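Local coordinates for protein SYE1 (Shewanella oneidensis, PDB 4AWT) that binds FMN as its flavin cofactor and probably reduces carbon-carbon double bonds with NADH or NADPH, at residues L207-A219 against L250-I264. The protein carries 1 engineered substitution. Sequence-based numbering, arbitrary orientation.
Sequences LENRLRFLDEVVA and LTYTAAAALLNKHRI
Val218 CG1 lies over one face of the His262 imidazole, 3.9 Å from its centroid, a CH-pi contact, while Asp215 meets the ring at its edge. There His262 NE2 donates to Asp215 OD1 over 2.6 Å, near the ring plane and nearly straight at 164°. Asp215 chi1 near trans (-172°) swings the carboxylate from the side of its helix toward the ring, the two planes well inclined to each other, and OD1 is met nearly along its C-O bond; this acceptor probably favours a protonated ring. A leucine in place of His262 would probably leave Asp215 OD1 without this donor. At the other end Arg210 NH1 donates a long hydrogen bond (3.3 Å) to Thr251 OG1, which lies in the guanidinium plane at its edge, and a water joins Arg210 NH2 to the same hydroxyl. Neither residue is spent on this bond: Arg210 NH2 also hydrogen-bonds ethyl hydrogen carbonate, NH1 Ile192 O, and Thr251 OG1 Asp245 OD2. Between these polar ends the packing is aliphatic. Leu207 CD2 rests 3.8 Å from Ala254 CB, Leu211 CB meets Leu258 CD1 at 3.7 Å, and Val218 CG2 touches Leu259 CD2. Segments 212-219 and 250-261 run nearly parallel (22°, axes 10.6 Å apart), as successive outer helices of a TIM barrel do. Strand 230-234 lies between them in sequence, its Val232 touching Val218, Leu259 and Ile264, and helix 187-192 packs on Thr251 through Ile192.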
ATOM      1  N   LEU A 207     -21.828   3.700 -10.291  1.00  9.74           N
ATOM      2  CA  LEU A 207     -20.855   4.066  -9.249  1.00  9.40           C
ATOM      3  C   LEU A 207     -21.055   3.226  -8.008  1.00  8.51           C
ATOM      4  O   LEU A 207     -20.090   2.683  -7.459  1.00  8.52           O
ATOM      5  CB  LEU A 207     -21.030   5.564  -8.951  1.00 11.01           C
ATOM      6  CG  LEU A 207     -20.139   6.059  -7.810  1.00 11.99           C
ATOM      7  CD1 LEU A 207     -18.659   5.749  -8.029  1.00 12.50           C
ATOM      8  CD2 LEU A 207     -20.436   7.562  -7.657  1.00 18.42           C
ATOM      9  N   GLU A 208     -22.288   3.089  -7.537  1.00  9.47           N
ATOM     10  CA  GLU A 208     -22.561   2.260  -6.372  0.60  9.43           C
ATOM     11  C   GLU A 208     -22.023   0.860  -6.590  1.00  8.84           C
ATOM     12  O   GLU A 208     -21.413   0.244  -5.688  1.00  9.50           O
ATOM     13  CB  GLU A 208     -24.086   2.196  -6.167  0.60 12.52           C
ATOM     14  CG  GLU A 208     -24.556   1.334  -5.028  0.60 15.44           C
ATOM     15  CD  GLU A 208     -26.026   1.030  -4.946  0.60 22.31           C
ATOM     16  OE1 GLU A 208     -26.898   1.862  -5.302  0.60 29.90           O
ATOM     17  OE2 GLU A 208     -26.405  -0.083  -4.477  0.60 34.15           O
ATOM     18  N   ASN A 209     -22.255   0.301  -7.769  1.00  8.47           N
ATOM     19  CA  ASN A 209     -21.815  -1.064  -8.046  1.00  8.43           C
ATOM     20  C   ASN A 209     -20.305  -1.157  -8.073  1.00  7.46           C
ATOM     21  O   ASN A 209     -19.725  -2.136  -7.600  1.00  8.05           O
ATOM     22  CB  ASN A 209     -22.429  -1.550  -9.312  1.00  8.90           C
ATOM     23  CG  ASN A 209     -23.891  -1.878  -9.213  1.00  9.72           C
ATOM     24  OD1 ASN A 209     -24.511  -1.739  -8.156  1.00 10.69           O
ATOM     25  ND2 ASN A 209     -24.439  -2.342 -10.311  1.00 12.37           N
ATOM     26  N   ARG A 210     -19.641  -0.163  -8.679  1.00  7.71           N
ATOM     27  CA  ARG A 210     -18.172  -0.208  -8.772  0.79  7.46           C
ATOM     28  C   ARG A 210     -17.548  -0.061  -7.392  1.00  7.38           C
ATOM     29  O   ARG A 210     -16.423  -0.613  -7.228  1.00  8.86           O
ATOM     30  CB  ARG A 210     -17.663   0.882  -9.691  0.79  7.74           C
ATOM     31  CG  ARG A 210     -17.888   0.578 -11.153  0.79  8.20           C
ATOM     32  CD  ARG A 210     -17.318   1.642 -12.084  0.79  8.96           C
ATOM     33  NE  ARG A 210     -18.086   2.876 -12.096  0.79  9.94           N
ATOM     34  CZ  ARG A 210     -17.788   4.063 -11.600  0.79  9.57           C
ATOM     35  NH1 ARG A 210     -16.655   4.283 -10.935  0.79  9.22           N
ATOM     36  NH2 ARG A 210     -18.656   5.062 -11.749  0.79 11.50           N
ATOM     37  N   LEU A 211     -18.181   0.576  -6.455  1.00  7.29           N
ATOM     38  CA  LEU A 211     -17.662   0.694  -5.094  1.00  7.22           C
ATOM     39  C   LEU A 211     -18.036  -0.475  -4.221  1.00  7.31           C
ATOM     40  O   LEU A 211     -17.576  -0.559  -3.068  1.00  7.65           O
ATOM     41  CB  LEU A 211     -18.124   1.998  -4.440  1.00  7.94           C
ATOM     42  CG  LEU A 211     -17.613   3.267  -5.131  1.00  8.82           C
ATOM     43  CD1 LEU A 211     -18.160   4.488  -4.453  1.00 11.29           C
ATOM     44  CD2 LEU A 211     -16.107   3.319  -5.176  1.00 11.28           C
ATOM     45  N   ARG A 212     -18.843  -1.410  -4.702  1.00  7.32           N
ATOM     46  CA  ARG A 212     -19.396  -2.471  -3.857  1.00  7.49           C
ATOM     47  C   ARG A 212     -18.314  -3.402  -3.345  1.00  6.85           C
ATOM     48  O   ARG A 212     -18.351  -3.795  -2.167  1.00  7.41           O
ATOM     49  CB  ARG A 212     -20.476  -3.239  -4.641  1.00  8.22           C
ATOM     50  CG  ARG A 212     -21.208  -4.223  -3.733  1.00  9.16           C
ATOM     51  CD  ARG A 212     -22.280  -4.984  -4.543  1.00 10.50           C
ATOM     52  NE  ARG A 212     -23.205  -4.093  -5.228  1.00 10.77           N
ATOM     53  CZ  ARG A 212     -24.159  -3.404  -4.706  1.00 13.09           C
ATOM     54  NH1 ARG A 212     -24.441  -3.514  -3.414  1.00 17.15           N
ATOM     55  NH2 ARG A 212     -24.860  -2.584  -5.510  1.00 18.60           N
ATOM     56  N   PHE A 213     -17.376  -3.818  -4.181  1.00  7.25           N
ATOM     57  CA  PHE A 213     -16.341  -4.740  -3.729  1.00  6.74           C
ATOM     58  C   PHE A 213     -15.508  -4.082  -2.626  1.00  6.31           C
ATOM     59  O   PHE A 213     -15.258  -4.678  -1.580  1.00  7.20           O
ATOM     60  CB  PHE A 213     -15.501  -5.203  -4.896  1.00  7.03           C
ATOM     61  CG  PHE A 213     -14.522  -6.294  -4.565  1.00  6.89           C
ATOM     62  CD1 PHE A 213     -14.912  -7.467  -3.975  1.00  9.49           C
ATOM     63  CD2 PHE A 213     -13.179  -6.137  -4.887  1.00  9.30           C
ATOM     64  CE1 PHE A 213     -13.989  -8.473  -3.709  1.00  9.85           C
ATOM     65  CE2 PHE A 213     -12.266  -7.145  -4.626  1.00 10.12           C
ATOM     66  CZ  PHE A 213     -12.688  -8.332  -4.084  1.00  9.20           C
ATOM     67  N   LEU A 214     -15.107  -2.816  -2.832  1.00  6.80           N
ATOM     68  CA  LEU A 214     -14.430  -2.059  -1.788  1.00  6.70           C
ATOM     69  C   LEU A 214     -15.235  -2.072  -0.504  1.00  6.89           C
ATOM     70  O   LEU A 214     -14.720  -2.315   0.596  1.00  6.95           O
ATOM     71  CB  LEU A 214     -14.206  -0.631  -2.268  1.00  6.78           C
ATOM     72  CG  LEU A 214     -13.627   0.324  -1.232  1.00  6.98           C
ATOM     73  CD1 LEU A 214     -12.199  -0.028  -0.834  1.00  7.75           C
ATOM     74  CD2 LEU A 214     -13.671   1.757  -1.758  1.00  7.86           C
ATOM     75  N   ASP A 215     -16.549  -1.743  -0.608  1.00  6.83           N
ATOM     76  CA  ASP A 215     -17.401  -1.688   0.539  1.00  7.07           C
ATOM     77  C   ASP A 215     -17.394  -2.992   1.326  1.00  6.97           C
ATOM     78  O   ASP A 215     -17.289  -3.028   2.542  1.00  7.54           O
ATOM     79  CB  ASP A 215     -18.822  -1.321   0.090  1.00  8.37           C
ATOM     80  CG  ASP A 215     -19.759  -1.059   1.224  1.00 13.88           C
ATOM     81  OD1 ASP A 215     -19.425  -0.349   2.151  1.00 19.42           O
ATOM     82  OD2 ASP A 215     -20.927  -1.387   1.056  1.00 29.72           O
ATOM     83  N   GLU A 216     -17.564  -4.106   0.585  1.00  7.19           N
ATOM     84  CA  GLU A 216     -17.674  -5.392   1.207  1.00  7.02           C
ATOM     85  C   GLU A 216     -16.374  -5.870   1.820  1.00  6.78           C
ATOM     86  O   GLU A 216     -16.354  -6.493   2.899  1.00  7.39           O
ATOM     87  CB  GLU A 216     -18.209  -6.409   0.192  1.00  7.75           C
ATOM     88  CG  GLU A 216     -19.655  -6.106  -0.188  1.00  8.74           C
ATOM     89  CD  GLU A 216     -20.246  -7.016  -1.238  1.00  9.59           C
ATOM     90  OE1 GLU A 216     -19.503  -7.867  -1.763  1.00 10.96           O
ATOM     91  OE2 GLU A 216     -21.426  -6.869  -1.580  1.00 13.10           O
ATOM     92  N   VAL A 217     -15.242  -5.598   1.150  1.00  6.53           N
ATOM     93  CA  VAL A 217     -13.944  -5.927   1.720  1.00  6.50           C
ATOM     94  C   VAL A 217     -13.716  -5.134   3.000  1.00  6.33           C
ATOM     95  O   VAL A 217     -13.316  -5.688   4.018  1.00  6.49           O
ATOM     96  CB  VAL A 217     -12.821  -5.723   0.691  1.00  6.58           C
ATOM     97  CG1 VAL A 217     -11.454  -5.871   1.373  1.00  7.51           C
ATOM     98  CG2 VAL A 217     -12.921  -6.681  -0.469  1.00  7.57           C
ATOM     99  N   VAL A 218     -13.961  -3.807   2.954  1.00  6.12           N
ATOM    100  CA  VAL A 218     -13.772  -2.981   4.147  1.00  6.33           C
ATOM    101  C   VAL A 218     -14.671  -3.451   5.267  1.00  6.38           C
ATOM    102  O   VAL A 218     -14.251  -3.515   6.418  1.00  6.90           O
ATOM    103  CB  VAL A 218     -13.921  -1.508   3.813  1.00  6.47           C
ATOM    104  CG1 VAL A 218     -13.952  -0.653   5.067  1.00  7.46           C
ATOM    105  CG2 VAL A 218     -12.793  -1.072   2.886  1.00  7.00           C
ATOM    106  N   ALA A 219     -15.928  -3.784   4.953  1.00  6.67           N
ATOM    107  CA  ALA A 219     -16.812  -4.252   6.020  1.00  7.28           C
ATOM    108  C   ALA A 219     -16.244  -5.468   6.706  1.00  6.99           C
ATOM    109  O   ALA A 219     -16.309  -5.571   7.933  1.00  7.59           O
ATOM    110  CB  ALA A 219     -18.196  -4.593   5.439  1.00  7.91           C
ATOM    111  N   LEU A 250     -15.900  12.412  -8.926  1.00  8.75           N
ATOM    112  CA  LEU A 250     -17.122  11.854  -8.369  1.00  8.33           C
ATOM    113  C   LEU A 250     -16.808  10.512  -7.697  1.00  7.73           C
ATOM    114  O   LEU A 250     -17.206  10.259  -6.579  1.00  8.40           O
ATOM    115  CB  LEU A 250     -18.177  11.712  -9.463  1.00  9.03           C
ATOM    116  CG  LEU A 250     -19.466  11.069  -9.014  1.00  9.63           C
ATOM    117  CD1 LEU A 250     -20.192  11.799  -7.907  1.00 14.24           C
ATOM    118  CD2 LEU A 250     -20.367  10.913 -10.229  1.00 11.23           C
ATOM    119  N   THR A 251     -16.125   9.640  -8.443  1.00  7.61           N
ATOM    120  CA  THR A 251     -15.906   8.275  -7.942  1.00  7.33           C
ATOM    121  C   THR A 251     -15.181   8.304  -6.599  1.00  7.12           C
ATOM    122  O   THR A 251     -15.543   7.604  -5.674  1.00  7.20           O
ATOM    123  CB  THR A 251     -15.102   7.473  -8.935  1.00  7.34           C
ATOM    124  OG1 THR A 251     -15.869   7.349 -10.130  1.00  8.19           O
ATOM    125  CG2 THR A 251     -14.712   6.092  -8.417  1.00  7.99           C
ATOM    126  N   TYR A 252     -14.115   9.108  -6.529  1.00  7.18           N
ATOM    127  CA  TYR A 252     -13.233   9.080  -5.364  1.00  6.90           C
ATOM    128  C   TYR A 252     -13.735   9.932  -4.231  1.00  7.15           C
ATOM    129  O   TYR A 252     -13.472   9.597  -3.066  1.00  7.49           O
ATOM    130  CB  TYR A 252     -11.773   9.343  -5.761  1.00  7.18           C
ATOM    131  CG  TYR A 252     -11.209   8.126  -6.432  1.00  6.71           C
ATOM    132  CD1 TYR A 252     -11.323   7.872  -7.781  1.00  7.16           C
ATOM    133  CD2 TYR A 252     -10.589   7.138  -5.656  1.00  6.82           C
ATOM    134  CE1 TYR A 252     -10.838   6.715  -8.343  1.00  7.11           C
ATOM    135  CE2 TYR A 252     -10.104   5.991  -6.206  1.00  7.09           C
ATOM    136  CZ  TYR A 252     -10.225   5.767  -7.566  1.00  6.88           C
ATOM    137  OH  TYR A 252      -9.704   4.590  -8.061  1.00  7.61           O
ATOM    138  N   THR A 253     -14.502  11.000  -4.489  1.00  7.83           N
ATOM    139  CA  THR A 253     -15.213  11.680  -3.406  0.75  8.25           C
ATOM    140  C   THR A 253     -16.216  10.714  -2.790  1.00  7.66           C
ATOM    141  O   THR A 253     -16.383  10.629  -1.587  1.00  8.17           O
ATOM    142  CB  THR A 253     -15.841  12.993  -3.893  0.75 10.01           C
ATOM    143  OG1 THR A 253     -14.766  13.881  -4.386  0.75 11.51           O
ATOM    144  CG2 THR A 253     -16.544  13.726  -2.826  0.75 13.75           C
ATOM    145  N   ALA A 254     -16.944   9.982  -3.661  1.00  7.69           N
ATOM    146  CA  ALA A 254     -17.901   8.978  -3.178  1.00  7.62           C
ATOM    147  C   ALA A 254     -17.191   7.892  -2.397  1.00  7.40           C
ATOM    148  O   ALA A 254     -17.684   7.488  -1.325  1.00  7.97           O
ATOM    149  CB  ALA A 254     -18.686   8.388  -4.334  1.00  8.64           C
ATOM    150  N   ALA A 255     -16.054   7.438  -2.892  1.00  6.80           N
ATOM    151  CA  ALA A 255     -15.303   6.390  -2.169  1.00  6.91           C
ATOM    152  C   ALA A 255     -14.880   6.900  -0.814  1.00  6.74           C
ATOM    153  O   ALA A 255     -14.973   6.186   0.196  1.00  7.24           O
ATOM    154  CB  ALA A 255     -14.112   5.935  -2.949  1.00  7.55           C
ATOM    155  N   ALA A 256     -14.401   8.139  -0.744  1.00  6.74           N
ATOM    156  CA  ALA A 256     -13.992   8.712   0.521  1.00  6.93           C
ATOM    157  C   ALA A 256     -15.146   8.770   1.498  1.00  6.93           C
ATOM    158  O   ALA A 256     -15.011   8.466   2.692  1.00  7.19           O
ATOM    159  CB  ALA A 256     -13.388  10.086   0.294  1.00  7.63           C
ATOM    160  N   ALA A 257     -16.351   9.186   1.020  1.00  7.34           N
ATOM    161  CA  ALA A 257     -17.499   9.237   1.886  1.00  7.81           C
ATOM    162  C   ALA A 257     -17.954   7.840   2.336  1.00  7.50           C
ATOM    163  O   ALA A 257     -18.373   7.663   3.490  1.00  9.06           O
ATOM    164  CB  ALA A 257     -18.660   9.930   1.164  1.00  9.40           C
ATOM    165  N   LEU A 258     -17.843   6.854   1.460  1.00  8.15           N
ATOM    166  CA  LEU A 258     -18.141   5.473   1.821  0.57  8.62           C
ATOM    167  C   LEU A 258     -17.238   5.014   2.938  1.00  7.90           C
ATOM    168  O   LEU A 258     -17.650   4.375   3.934  1.00  8.90           O
ATOM    169  CB  LEU A 258     -17.981   4.645   0.550  0.57 10.01           C
ATOM    170  CG  LEU A 258     -18.239   3.150   0.549  0.57 13.00           C
ATOM    171  CD1 LEU A 258     -18.604   2.644  -0.833  0.57 21.12           C
ATOM    172  CD2 LEU A 258     -16.992   2.380   0.973  0.57 15.46           C
ATOM    173  N   LEU A 259     -15.941   5.291   2.781  1.00  7.40           N
ATOM    174  CA  LEU A 259     -14.981   4.874   3.783  1.00  7.55           C
ATOM    175  C   LEU A 259     -15.166   5.610   5.103  1.00  7.28           C
ATOM    176  O   LEU A 259     -14.968   5.068   6.176  1.00  8.19           O
ATOM    177  CB  LEU A 259     -13.583   5.032   3.204  1.00  7.26           C
ATOM    178  CG  LEU A 259     -13.292   4.106   2.000  1.00  7.61           C
ATOM    179  CD1 LEU A 259     -11.930   4.470   1.412  1.00  8.07           C
ATOM    180  CD2 LEU A 259     -13.340   2.644   2.405  1.00  8.17           C
ATOM    181  N   ASN A 260     -15.591   6.886   4.999  1.00  7.31           N
ATOM    182  CA  ASN A 260     -15.934   7.653   6.179  1.00  7.86           C
ATOM    183  C   ASN A 260     -17.051   6.950   6.965  1.00  7.71           C
ATOM    184  O   ASN A 260     -17.029   6.926   8.194  1.00  8.85           O
ATOM    185  CB  ASN A 260     -16.345   9.041   5.773  1.00  8.22           C
ATOM    186  CG  ASN A 260     -16.408   9.963   6.956  1.00  8.91           C
ATOM    187  OD1 ASN A 260     -15.343  10.244   7.552  1.00  9.97           O
ATOM    188  ND2 ASN A 260     -17.567  10.417   7.349  1.00 12.24           N
ATOM    189  N   LYS A 261     -18.044   6.424   6.256  1.00  8.52           N
ATOM    190  CA  LYS A 261     -19.178   5.715   6.879  0.53  9.87           C
ATOM    191  C   LYS A 261     -18.695   4.520   7.699  1.00  8.79           C
ATOM    192  O   LYS A 261     -19.226   4.189   8.748  1.00 10.72           O
ATOM    193  CB  LYS A 261     -20.163   5.196   5.854  0.53 13.27           C
ATOM    194  CG  LYS A 261     -21.096   6.179   5.214  0.53 17.42           C
ATOM    195  CD  LYS A 261     -22.305   5.652   4.479  0.53 25.08           C
ATOM    196  CE  LYS A 261     -23.448   6.664   4.580  0.53 31.71           C
ATOM    197  NZ  LYS A 261     -24.674   6.239   3.816  0.53 37.77           N
ATOM    198  N   HIS A 262     -17.684   3.827   7.178  1.00  7.96           N
ATOM    199  CA  HIS A 262     -17.062   2.716   7.886  1.00  8.39           C
ATOM    200  C   HIS A 262     -16.159   3.144   9.017  1.00  8.12           C
ATOM    201  O   HIS A 262     -15.701   2.279   9.781  1.00  9.53           O
ATOM    202  CB  HIS A 262     -16.258   1.848   6.922  1.00  9.12           C
ATOM    203  CG  HIS A 262     -17.080   0.996   6.019  1.00  9.29           C
ATOM    204  ND1 HIS A 262     -17.705  -0.148   6.463  1.00 11.93           N
ATOM    205  CD2 HIS A 262     -17.349   1.107   4.731  1.00 11.28           C
ATOM    206  CE1 HIS A 262     -18.321  -0.680   5.457  1.00 13.81           C
ATOM    207  NE2 HIS A 262     -18.128   0.034   4.367  1.00 13.54           N
ATOM    208  N   ARG A 263     -15.862   4.437   9.133  1.00  7.53           N
ATOM    209  CA  ARG A 263     -15.063   4.965  10.218  0.66  8.04           C
ATOM    210  C   ARG A 263     -13.639   4.395  10.183  1.00  7.32           C
ATOM    211  O   ARG A 263     -12.983   4.250  11.228  1.00  8.09           O
ATOM    212  CB  ARG A 263     -15.708   4.821  11.600  0.66 11.54           C
ATOM    213  CG  ARG A 263     -17.041   5.578  11.670  0.66 15.53           C
ATOM    214  CD  ARG A 263     -16.841   7.083  11.617  0.66 21.86           C
ATOM    215  NE  ARG A 263     -18.044   7.848  11.960  0.66 27.63           N
ATOM    216  CZ  ARG A 263     -18.960   8.357  11.176  0.66 28.63           C
ATOM    217  NH1 ARG A 263     -18.908   8.218   9.872  0.66 19.63           N
ATOM    218  NH2 ARG A 263     -20.010   9.043  11.637  0.66 32.56           N
ATOM    219  N   ILE A 264     -13.115   4.131   9.008  1.00  6.83           N
ATOM    220  CA  ILE A 264     -11.748   3.656   8.907  1.00  6.87           C
ATOM    221  C   ILE A 264     -10.816   4.720   9.545  1.00  6.02           C
ATOM    222  O   ILE A 264     -11.092   5.914   9.509  1.00  6.68           O
ATOM    223  CB  ILE A 264     -11.317   3.326   7.488  1.00  6.93           C
ATOM    224  CG1 ILE A 264     -11.253   4.515   6.558  1.00  6.88           C
ATOM    225  CG2 ILE A 264     -12.207   2.193   6.909  1.00  8.61           C
ATOM    226  CD1 ILE A 264     -10.586   4.254   5.235  1.00  7.56           C
TER
HETATM  227  O   HOH W   1     -18.030   7.803 -11.640  1.00 11.51           O